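Local coordinates for Phthiocerol/phenolphthiocerol synthesis polyketide synthase type I PpsC (Mycobacterium tuberculosis, PDB 5NJI), which probably dehydrates beta-hydroxyacyl intermediates in the synthesis of phthiocerol-type lipids through its dehydratase domain, captured here with a dodecenoyl-CoA, at residues 30-35 against 78-83; 83-86 against 92-95; 126-129 against 135-138; 222-227 against 274-279. The protein carries 1 engineered substitution. All coordinates share one frame; numbering follows the deposited sequence. Where two conformers were deposited one is given.

How the contacts relate
The dehydratase domain has the double hot-dog fold, in which each half wraps antiparallel strands around a central helix. Contacts 1, 2 and 3 follow one another along the chain in the N-terminal half, and contact 4 comes last, in the C-terminal half. Contacts 1 and 2 share Asp83, their centres about 10 Å apart; the C-terminal end of helix 70-84 meets the loop before strand 34-37 in one and, just beyond its last turn, the start of strand 93-100 in the other. Contact 3 is a hairpin of the surrounding strands, about 15 Å between centres from contact 1 and 26 Å from contact 4. Residues 222-227 touch both contact 1 and contact 2, a meeting place of the two halves.

Contact 1: residues 30-35 against 78-83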
loop_
_atom_site.group_PDB
_atom_site.type_symbol
_atom_site.label_atom_id
_atom_site.label_comp_id
_atom_site.label_asym_id
_atom_site.label_seq_id
_atom_site.Cartn_x
_atom_site.Cartn_y
_atom_site.Cartn_z
ATOM N N PRO A 30 -2.442 12.291 9.166
ATOM C CA PRO A 30 -2.905 11.433 10.268
ATOM C C PRO A 30 -2.053 10.204 10.504
ATOM O O PRO A 30 -2.156 9.623 11.591
ATOM C CB PRO A 30 -4.320 11.039 9.837
ATOM C CG PRO A 30 -4.285 11.138 8.366
ATOM C CD PRO A 30 -3.418 12.317 8.064
ATOM N N LEU A 31 -1.224 9.786 9.548
ATOM C CA LEU A 31 -0.353 8.630 9.745
ATOM C C LEU A 31 1.086 9.033 10.023
ATOM O O LEU A 31 1.760 8.395 10.836
ATOM C CB LEU A 31 -0.393 7.702 8.521
ATOM C CG LEU A 31 -1.791 7.236 8.112
ATOM C CD1 LEU A 31 -1.744 6.369 6.845
ATOM C CD2 LEU A 31 -2.450 6.502 9.268
ATOM N N LEU A 32 1.556 10.100 9.386
ATOM C CA LEU A 32 2.937 10.537 9.552
ATOM C C LEU A 32 3.102 11.383 10.797
ATOM O O LEU A 32 4.090 11.230 11.533
ATOM C CB LEU A 32 3.372 11.319 8.315
ATOM C CG LEU A 32 4.745 11.989 8.366
ATOM C CD1 LEU A 32 5.862 10.963 8.336
ATOM C CD2 LEU A 32 4.911 12.976 7.247
ATOM N N GLY A 33 2.162 12.279 11.047
ATOM C CA GLY A 33 2.221 13.087 12.246
ATOM C C GLY A 33 3.036 14.347 12.048
ATOM O O GLY A 33 3.280 14.809 10.932
ATOM N N VAL A 34 3.485 14.897 13.172
ATOM C CA VAL A 34 4.153 16.193 13.198
ATOM C C VAL A 34 5.660 15.979 13.292
ATOM O O VAL A 34 6.141 15.077 13.993
ATOM C CB VAL A 34 3.622 17.065 14.353
ATOM C CG1 VAL A 34 3.608 16.291 15.648
ATOM C CG2 VAL A 34 4.437 18.354 14.478
ATOM N N GLY A 35 6.403 16.790 12.547
ATOM C CA GLY A 35 7.819 16.570 12.349
ATOM C C GLY A 35 8.687 17.725 12.808
ATOM O O GLY A 35 8.256 18.881 12.849
ATOM N N LEU A 78 6.242 8.471 1.368
ATOM C CA LEU A 78 6.048 9.557 0.404
ATOM C C LEU A 78 5.700 10.864 1.090
ATOM O O LEU A 78 6.200 11.927 0.702
ATOM C CB LEU A 78 4.960 9.185 -0.607
ATOM C CG LEU A 78 5.352 8.022 -1.500
ATOM C CD1 LEU A 78 4.114 7.610 -2.243
ATOM C CD2 LEU A 78 6.450 8.404 -2.483
ATOM N N ALA A 79 4.863 10.811 2.128
ATOM C CA ALA A 79 4.513 12.019 2.850
ATOM C C ALA A 79 5.714 12.593 3.587
ATOM O O ALA A 79 5.822 13.815 3.716
ATOM C CB ALA A 79 3.386 11.740 3.844
ATOM N N ALA A 80 6.606 11.735 4.079
ATOM C CA ALA A 80 7.804 12.214 4.756
ATOM C C ALA A 80 8.691 13.005 3.805
ATOM O O ALA A 80 9.128 14.114 4.131
ATOM C CB ALA A 80 8.576 11.044 5.374
ATOM N N ALA A 81 8.957 12.456 2.616
ATOM C CA ALA A 81 9.748 13.189 1.628
ATOM C C ALA A 81 9.087 14.509 1.266
ATOM O O ALA A 81 9.753 15.542 1.167
ATOM C CB ALA A 81 9.955 12.335 0.370
ATOM N N THR A 82 7.775 14.490 1.046
ATOM C CA THR A 82 7.052 15.695 0.669
ATOM C C THR A 82 7.082 16.750 1.770
ATOM O O THR A 82 7.164 17.954 1.481
ATOM C CB THR A 82 5.616 15.307 0.297
ATOM O OG1 THR A 82 5.656 14.449 -0.841
ATOM C CG2 THR A 82 4.771 16.528 -0.035
ATOM N N ASP A 83 7.058 16.332 3.036
ATOM C CA ASP A 83 7.129 17.296 4.121
ATOM C C ASP A 83 8.530 17.848 4.307
ATOM O O ASP A 83 8.685 18.917 4.904
ATOM C CB ASP A 83 6.643 16.646 5.419
ATOM C CG ASP A 83 6.521 17.632 6.561
ATOM O OD1 ASP A 83 5.839 18.673 6.390
ATOM O OD2 ASP A 83 7.100 17.357 7.639
HETATM O O HOH W 1 5.364 18.307 10.229
#
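The C-terminal turns of the central hot-dog helix 70-84 receive Leu32, which projects from the loop leading into strand 34-37. Its CG lies anti to the backbone N (chi1 174°), and the two methyl groups divide between neighbouring helix residues. CD2 sits 3.9 Å from Ala79 CB and only 3.7 Å from Ala79 O, against the helix backbone itself, while CD1 meets Ala80 CB at 4.0 Å. The small alanines let the branched leucine come this close to the helix, and the side-chain contacts made here are apolar. Immediately after Leu32 the chain turns at Gly33, with a positive phi of 88°, into strand 34-37.

Further along, the link becomes polar and is carried by water. Water 1 accepts from Gly35 N at 3.0 Å and donates to Asp83 OD2 at 3.3 Å, tying the start of strand 34-37 to the end of the helix. The same carboxylate oxygen also takes the Trp46 NE1 hydrogen bond and pairs with Arg44 NH2, both from strand 44-50, which probably stabilises its negative charge. Trp46 packs on Leu32 and Ala80 as well, and Val34 is hydrogen-bonded through its backbone to Glu47. Leu32 therefore lies between helix 70-84, where it additionally touches Ile76, and strand 44-50, the partner of strand 34-37 in the sheet.

Contact 2: residues 83-86 against 92-95; sequences DTFA and PWMI
Phe85 and Trp93 both turn CG anti to their own carbonyl carbon, at chi1 -53° and -43°, which carries the two aromatic groups toward one another from either end of the connection between helix and strand. The far corner of the indole does the touching: Trp93 CH2 lies 3.7 Å from Phe85 CD2 and 3.9 Å from Phe85 CB, and Trp93 CZ2 is 4.0 Å from that same Phe85 CB. The two side chains run at about a right angle to each other. Their rings meet obliquely, with planes 53° apart and 5.8 Å between the phenyl centroid and that of the indole six-membered ring.

Phe85 is the first residue to leave helical geometry after helix 70-84, the central helix of the N-terminal hot dog, and Trp93 is the first residue of strand 93-100, which packs along that helix. The aromatic pair joins the two ends of the connection that carries the chain from helix to sheet. Each ring has a sequence neighbour over one face: Thr84 CG2 stands 3.7 Å above the centre of the Phe85 ring, and Pro92 CB lies above the Trp93 ring at the same height but displaced toward its rim. Rotation of the indole is further fixed by a hydrogen bond between Trp93 NE1 and Thr82 OG1. Leu78 and Ala81 of the helix press on the buried indole, and on the strand side the backbone of Met94 is hydrogen-bonded to Ala145.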
loop_
_atom_site.group_PDB
_atom_site.type_symbol
_atom_site.label_atom_id
_atom_site.label_comp_id
_atom_site.label_asym_id
_atom_site.label_seq_id
_atom_site.Cartn_x
_atom_site.Cartn_y
_atom_site.Cartn_z
ATOM N N ASP A 83 7.058 16.332 3.036
ATOM C CA ASP A 83 7.129 17.296 4.121
ATOM C C ASP A 83 8.530 17.848 4.307
ATOM O O ASP A 83 8.685 18.917 4.904
ATOM C CB ASP A 83 6.643 16.646 5.419
ATOM C CG ASP A 83 6.521 17.632 6.561
ATOM O OD1 ASP A 83 5.839 18.673 6.390
ATOM O OD2 ASP A 83 7.100 17.357 7.639
ATOM N N THR A 84 9.543 17.161 3.795
ATOM C CA THR A 84 10.928 17.557 4.003
ATOM C C THR A 84 11.452 18.448 2.887
ATOM O O THR A 84 12.195 19.402 3.145
ATOM C CB THR A 84 11.812 16.316 4.118
ATOM O OG1 THR A 84 11.318 15.461 5.163
ATOM C CG2 THR A 84 13.253 16.689 4.430
ATOM N N PHE A 85 11.089 18.152 1.648
ATOM C CA PHE A 85 11.646 18.834 0.490
ATOM C C PHE A 85 10.548 19.572 -0.252
ATOM O O PHE A 85 9.455 19.037 -0.466
ATOM C CB PHE A 85 12.332 17.841 -0.451
ATOM C CG PHE A 85 13.341 16.962 0.228
ATOM C CD1 PHE A 85 14.529 17.492 0.709
ATOM C CD2 PHE A 85 13.105 15.603 0.414
ATOM C CE1 PHE A 85 15.462 16.697 1.323
ATOM C CE2 PHE A 85 14.045 14.801 1.039
ATOM C CZ PHE A 85 15.221 15.349 1.501
ATOM N N ALA A 86 10.852 20.798 -0.653
ATOM C CA ALA A 86 9.943 21.575 -1.481
ATOM C C ALA A 86 10.145 21.171 -2.931
ATOM O O ALA A 86 11.247 21.317 -3.470
ATOM C CB ALA A 86 10.196 23.068 -1.300
ATOM N N PRO A 92 6.070 14.142 -6.823
ATOM C CA PRO A 92 7.512 14.292 -7.077
ATOM C C PRO A 92 8.326 13.032 -6.915
ATOM O O PRO A 92 9.491 13.028 -7.338
ATOM C CB PRO A 92 7.949 15.320 -6.027
ATOM C CG PRO A 92 6.734 15.875 -5.451
ATOM C CD PRO A 92 5.644 14.883 -5.628
ATOM N N TRP A 93 7.773 11.973 -6.305
ATOM C CA TRP A 93 8.561 10.875 -5.768
ATOM C C TRP A 93 8.094 9.541 -6.323
ATOM O O TRP A 93 6.943 9.376 -6.722
ATOM C CB TRP A 93 8.452 10.779 -4.235
ATOM C CG TRP A 93 8.540 12.086 -3.551
ATOM C CD1 TRP A 93 7.531 12.772 -2.964
ATOM C CD2 TRP A 93 9.711 12.880 -3.401
ATOM N NE1 TRP A 93 8.001 13.954 -2.453
ATOM C CE2 TRP A 93 9.339 14.044 -2.711
ATOM C CE3 TRP A 93 11.041 12.718 -3.788
ATOM C CZ2 TRP A 93 10.250 15.043 -2.404
ATOM C CZ3 TRP A 93 11.943 13.706 -3.489
ATOM C CH2 TRP A 93 11.548 14.853 -2.803
ATOM N N MET A 94 9.009 8.585 -6.286
ATOM C CA MET A 94 8.707 7.172 -6.420
ATOM C C MET A 94 9.317 6.447 -5.229
ATOM O O MET A 94 10.203 6.968 -4.553
ATOM C CB MET A 94 9.255 6.601 -7.737
ATOM C CG MET A 94 10.789 6.482 -7.779
ATOM S SD MET A 94 11.318 5.875 -9.402
ATOM C CE MET A 94 11.290 4.110 -9.094
ATOM N N ILE A 95 8.832 5.248 -4.951
ATOM C CA ILE A 95 9.460 4.391 -3.962
ATOM C C ILE A 95 10.308 3.369 -4.697
ATOM O O ILE A 95 9.781 2.481 -5.374
ATOM C CB ILE A 95 8.437 3.701 -3.059
ATOM C CG1 ILE A 95 7.576 4.763 -2.374
ATOM C CG2 ILE A 95 9.177 2.854 -2.030
ATOM C CD1 ILE A 95 6.401 4.204 -1.584
#

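Contact 3: residues 126-129 against 135-138; sequences EIRT and GWTT
Thr138 OG1 donates to Glu126 OE2 at 2.9 Å, using the anti lone pair of the carboxylate oxygen, while the methyl Thr138 CG2 rests 3.9 Å from Glu126 CG. Beside this bond, on the same sheet face, Arg128 runs extended and places its CD 3.8 Å from Trp136 CB. The backbones pair antiparallel: Thr129 N reaches Thr137 O at 3.0 Å and Thr137 N returns to Thr129 O at 3.1 Å, whereas Arg128 and Thr138 form a non-hydrogen-bonded pair.

Charge and water form the next layer. Arg128 NH2 lies 3.1 Å from Glu126 OE2, but the oxygen stands well out of the guanidinium plane, so this salt bridge is one of charge alone. Water 2 donates to Thr138 OG1 at 2.8 Å and holds Arg128 NE and Trp136 O only weakly. Thr115 OG1, on the adjoining strand 110-118, bonds Arg128 NH1, and His139 NE2 bonds Thr129 OG1. Ile127, pointing from the other face, packs on Tyr73 and Ile76 of helix 70-84. Strands 122-130 and 136-146 form a twisted beta hairpin in the hot-dog wall, with the side chain of Thr138 about 8 Å from the bound acyl-CoA.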
loop_
_atom_site.group_PDB
_atom_site.type_symbol
_atom_site.label_atom_id
_atom_site.label_comp_id
_atom_site.label_asym_id
_atom_site.label_seq_id
_atom_site.Cartn_x
_atom_site.Cartn_y
_atom_site.Cartn_z
ATOM N N GLU A 126 12.704 5.416 7.701
ATOM C CA GLU A 126 12.565 4.283 8.610
ATOM C C GLU A 126 11.357 4.545 9.493
ATOM O O GLU A 126 11.142 5.678 9.939
ATOM C CB GLU A 126 13.845 4.049 9.436
ATOM C CG GLU A 126 13.854 2.762 10.248
ATOM C CD GLU A 126 15.262 2.268 10.548
ATOM O OE1 GLU A 126 16.231 2.809 9.962
ATOM O OE2 GLU A 126 15.396 1.335 11.371
ATOM N N ILE A 127 10.539 3.512 9.701
ATOM C CA ILE A 127 9.280 3.631 10.423
ATOM C C ILE A 127 9.312 2.666 11.594
ATOM O O ILE A 127 9.472 1.457 11.404
ATOM C CB ILE A 127 8.078 3.347 9.508
ATOM C CG1 ILE A 127 8.036 4.397 8.407
ATOM C CG2 ILE A 127 6.773 3.339 10.311
ATOM C CD1 ILE A 127 7.101 4.043 7.284
ATOM N N ARG A 128 9.222 3.215 12.767
ATOM C CA ARG A 128 9.310 2.488 14.001
ATOM C C ARG A 128 8.075 2.724 14.933
ATOM O O ARG A 128 7.389 3.619 14.670
ATOM C CB ARG A 128 10.550 2.993 14.808
ATOM C CG ARG A 128 11.882 2.893 14.115
ATOM C CD ARG A 128 13.026 3.670 14.838
ATOM N NE ARG A 128 14.342 3.404 14.370
ATOM C CZ ARG A 128 15.008 4.129 13.412
ATOM N NH1 ARG A 128 14.397 5.233 12.851
ATOM N NH2 ARG A 128 16.310 3.743 13.019
ATOM N N THR A 129 7.901 1.900 15.972
ATOM C CA THR A 129 6.934 2.175 17.064
ATOM C C THR A 129 7.807 2.343 18.388
ATOM O O THR A 129 8.818 1.666 18.494
ATOM C CB THR A 129 5.862 1.100 17.269
ATOM O OG1 THR A 129 6.487 -0.142 17.443
ATOM C CG2 THR A 129 4.777 1.079 16.098
ATOM N N GLY A 135 12.713 2.350 24.130
ATOM C CA GLY A 135 13.303 1.818 22.918
ATOM C C GLY A 135 12.348 1.886 21.736
ATOM O O GLY A 135 11.243 2.419 21.818
ATOM N N TRP A 136 12.793 1.323 20.611
ATOM C CA TRP A 136 12.016 1.361 19.376
ATOM C C TRP A 136 12.121 0.023 18.652
ATOM O O TRP A 136 13.118 -0.689 18.776
ATOM C CB TRP A 136 12.484 2.500 18.437
ATOM C CG TRP A 136 12.273 3.888 18.979
ATOM C CD1 TRP A 136 11.175 4.696 18.805
ATOM C CD2 TRP A 136 13.192 4.625 19.796
ATOM N NE1 TRP A 136 11.372 5.899 19.468
ATOM C CE2 TRP A 136 12.600 5.869 20.084
ATOM C CE3 TRP A 136 14.467 4.347 20.300
ATOM C CZ2 TRP A 136 13.239 6.837 20.861
ATOM C CZ3 TRP A 136 15.098 5.307 21.080
ATOM C CH2 TRP A 136 14.485 6.538 21.346
ATOM N N THR A 137 11.072 -0.303 17.885
ATOM C CA THR A 137 11.023 -1.470 17.005
ATOM C C THR A 137 10.831 -0.984 15.573
ATOM O O THR A 137 9.943 -0.169 15.328
ATOM C CB THR A 137 9.845 -2.386 17.363
ATOM O OG1 THR A 137 10.017 -2.920 18.673
ATOM C CG2 THR A 137 9.683 -3.531 16.358
ATOM N N THR A 138 11.622 -1.504 14.636
ATOM C CA THR A 138 11.526 -1.098 13.233
ATOM C C THR A 138 10.492 -1.940 12.488
ATOM O O THR A 138 10.567 -3.171 12.495
ATOM C CB THR A 138 12.883 -1.227 12.542
ATOM O OG1 THR A 138 13.829 -0.342 13.171
ATOM C CG2 THR A 138 12.774 -0.871 11.073
HETATM O O HOH W 2 14.337 0.413 15.812
#

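Contact 4: residues 222-227 against 274-279; sequences FMLHPV and GDITRG
His225 and Thr277 approach at about a right angle, Thr277 CG2 lying 3.7 Å from both CB and CD2 of the histidine. Next to them Leu224 and Ile276 slant across one another, their delta methyls in contact, although the leucine was modelled in two conformers and the exact closeness of the pair is doubtful. Ile276 CD1 also reaches His225 O at 3.5 Å.

The imidazole is held on several sides. Phe222 CD2 lies 3.9 Å above the centre of one face, ND1 accepts from Val227 N at 3.2 Å nearly in the ring plane, and NE2 is hydrogen-bonded to Ala215 O. Across the contact, Thr277 N donates to Asp275 OD1 at 2.9 Å in an Asx turn, and Thr277 OG1 adds a second bond of 2.7 Å to that oxygen, both from the same side of the carboxylate plane. With OG1 so engaged (chi1 64°), the methyl group is left facing the histidine. Water 3 bridges the backbones, 2.6 Å from Met223 O and 3.0 Å from Ile276 N. Through its bond from Val227 N, His225 N-caps helix 226-234, the central helix of the second hot dog, and with Pro226 opens the HPxxxD motif characteristic of polyketide synthase dehydratases.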
loop_
_atom_site.group_PDB
_atom_site.type_symbol
_atom_site.label_atom_id
_atom_site.label_comp_id
_atom_site.label_asym_id
_atom_site.label_seq_id
_atom_site.Cartn_x
_atom_site.Cartn_y
_atom_site.Cartn_z
ATOM N N PHE A 222 -3.114 12.919 1.964
ATOM C CA PHE A 222 -2.427 11.750 1.421
ATOM C C PHE A 222 -1.815 12.044 0.058
ATOM O O PHE A 222 -2.465 12.621 -0.819
ATOM C CB PHE A 222 -3.370 10.555 1.282
ATOM C CG PHE A 222 -3.886 9.997 2.586
ATOM C CD1 PHE A 222 -3.191 10.154 3.768
ATOM C CD2 PHE A 222 -5.065 9.272 2.610
ATOM C CE1 PHE A 222 -3.670 9.620 4.951
ATOM C CE2 PHE A 222 -5.548 8.742 3.771
ATOM C CZ PHE A 222 -4.851 8.916 4.957
ATOM N N MET A 223 -0.637 11.507 -0.121
ATOM C CA MET A 223 0.060 11.543 -1.391
ATOM C C MET A 223 -0.508 10.333 -2.202
ATOM O O MET A 223 -0.887 10.438 -3.345
ATOM C CB MET A 223 1.597 11.396 -1.300
ATOM C CG MET A 223 2.335 12.488 -0.569
ATOM S SD MET A 223 2.265 13.959 -1.539
ATOM C CE MET A 223 3.246 13.456 -2.914
ATOM N N LEU A 224 -0.702 9.290 -1.522
ATOM C CA LEU A 224 -1.124 7.979 -2.068
ATOM C C LEU A 224 -2.135 7.380 -1.090
ATOM O O LEU A 224 -1.867 7.382 0.027
ATOM C CB LEU A 224 0.142 7.021 -2.176
ATOM C CG LEU A 224 0.177 5.590 -2.731
ATOM C CD1 LEU A 224 -0.350 5.545 -4.157
ATOM C CD2 LEU A 224 1.553 4.905 -2.650
ATOM N N HIS A 225 -3.297 7.257 -1.407
ATOM C CA HIS A 225 -4.353 6.810 -0.496
ATOM C C HIS A 225 -4.102 5.297 -0.179
ATOM O O HIS A 225 -4.242 4.529 -1.022
ATOM C CB HIS A 225 -5.804 7.026 -1.059
ATOM C CG HIS A 225 -6.880 6.952 -0.015
ATOM N ND1 HIS A 225 -6.961 5.933 0.894
ATOM C CD2 HIS A 225 -7.888 7.803 0.304
ATOM C CE1 HIS A 225 -7.965 6.153 1.714
ATOM N NE2 HIS A 225 -8.546 7.278 1.374
ATOM N N PRO A 226 -3.754 4.944 1.050
ATOM C CA PRO A 226 -3.432 3.574 1.363
ATOM C C PRO A 226 -4.569 2.555 1.065
ATOM O O PRO A 226 -4.364 1.468 0.712
ATOM C CB PRO A 226 -3.133 3.608 2.882
ATOM C CG PRO A 226 -2.826 4.972 3.182
ATOM C CD PRO A 226 -3.497 5.838 2.186
ATOM N N VAL A 227 -5.792 2.983 1.307
ATOM C CA VAL A 227 -6.895 2.004 1.163
ATOM C C VAL A 227 -7.046 1.683 -0.312
ATOM O O VAL A 227 -7.229 0.631 -0.750
ATOM C CB VAL A 227 -8.278 2.508 1.708
ATOM C CG1 VAL A 227 -9.362 1.523 1.483
ATOM C CG2 VAL A 227 -8.117 2.945 3.149
ATOM N N GLY A 274 -0.714 10.284 -10.361
ATOM C CA GLY A 274 -1.797 11.191 -10.068
ATOM C C GLY A 274 -2.535 10.740 -8.828
ATOM O O GLY A 274 -2.052 9.895 -8.076
ATOM N N ASP A 275 -3.718 11.315 -8.631
ATOM C CA ASP A 275 -4.561 11.003 -7.481
ATOM C C ASP A 275 -5.186 9.626 -7.674
ATOM O O ASP A 275 -6.102 9.456 -8.489
ATOM C CB ASP A 275 -5.621 12.089 -7.313
ATOM C CG ASP A 275 -6.583 11.811 -6.169
ATOM O OD1 ASP A 275 -6.483 10.750 -5.516
ATOM O OD2 ASP A 275 -7.454 12.667 -5.908
ATOM N N ILE A 276 -4.701 8.629 -6.920
ATOM C CA ILE A 276 -5.141 7.264 -7.169
ATOM C C ILE A 276 -6.582 7.017 -6.741
ATOM O O ILE A 276 -7.163 6.001 -7.141
ATOM C CB ILE A 276 -4.164 6.241 -6.540
ATOM C CG1 ILE A 276 -4.167 6.273 -5.028
ATOM C CG2 ILE A 276 -2.736 6.487 -7.034
ATOM C CD1 ILE A 276 -3.585 4.978 -4.409
ATOM N N THR A 277 -7.207 7.937 -5.999
ATOM C CA THR A 277 -8.621 7.750 -5.690
ATOM C C THR A 277 -9.500 7.900 -6.919
ATOM O O THR A 277 -10.682 7.556 -6.841
ATOM C CB THR A 277 -9.136 8.725 -4.619
ATOM O OG1 THR A 277 -9.071 10.076 -5.083
ATOM C CG2 THR A 277 -8.356 8.586 -3.316
ATOM N N ARG A 278 -8.952 8.386 -8.039
ATOM C CA ARG A 278 -9.663 8.378 -9.314
ATOM C C ARG A 278 -9.564 7.042 -10.030
ATOM O O ARG A 278 -10.068 6.909 -11.151
ATOM C CB ARG A 278 -9.126 9.486 -10.228
ATOM C CG ARG A 278 -9.352 10.904 -9.693
ATOM C CD ARG A 278 -9.092 11.995 -10.752
ATOM N NE ARG A 278 -7.678 12.157 -11.105
ATOM C CZ ARG A 278 -7.100 11.668 -12.207
ATOM N NH1 ARG A 278 -7.801 10.970 -13.091
ATOM N NH2 ARG A 278 -5.807 11.875 -12.434
ATOM N N GLY A 279 -8.891 6.054 -9.447
ATOM C CA GLY A 279 -8.727 4.792 -10.134
ATOM C C GLY A 279 -10.025 4.016 -10.191
ATOM O O GLY A 279 -10.768 3.933 -9.213
HETATM O O HOH W 3 -2.245 9.483 -5.359
HETATM O O HOH W 4 -4.469 9.410 -3.353
#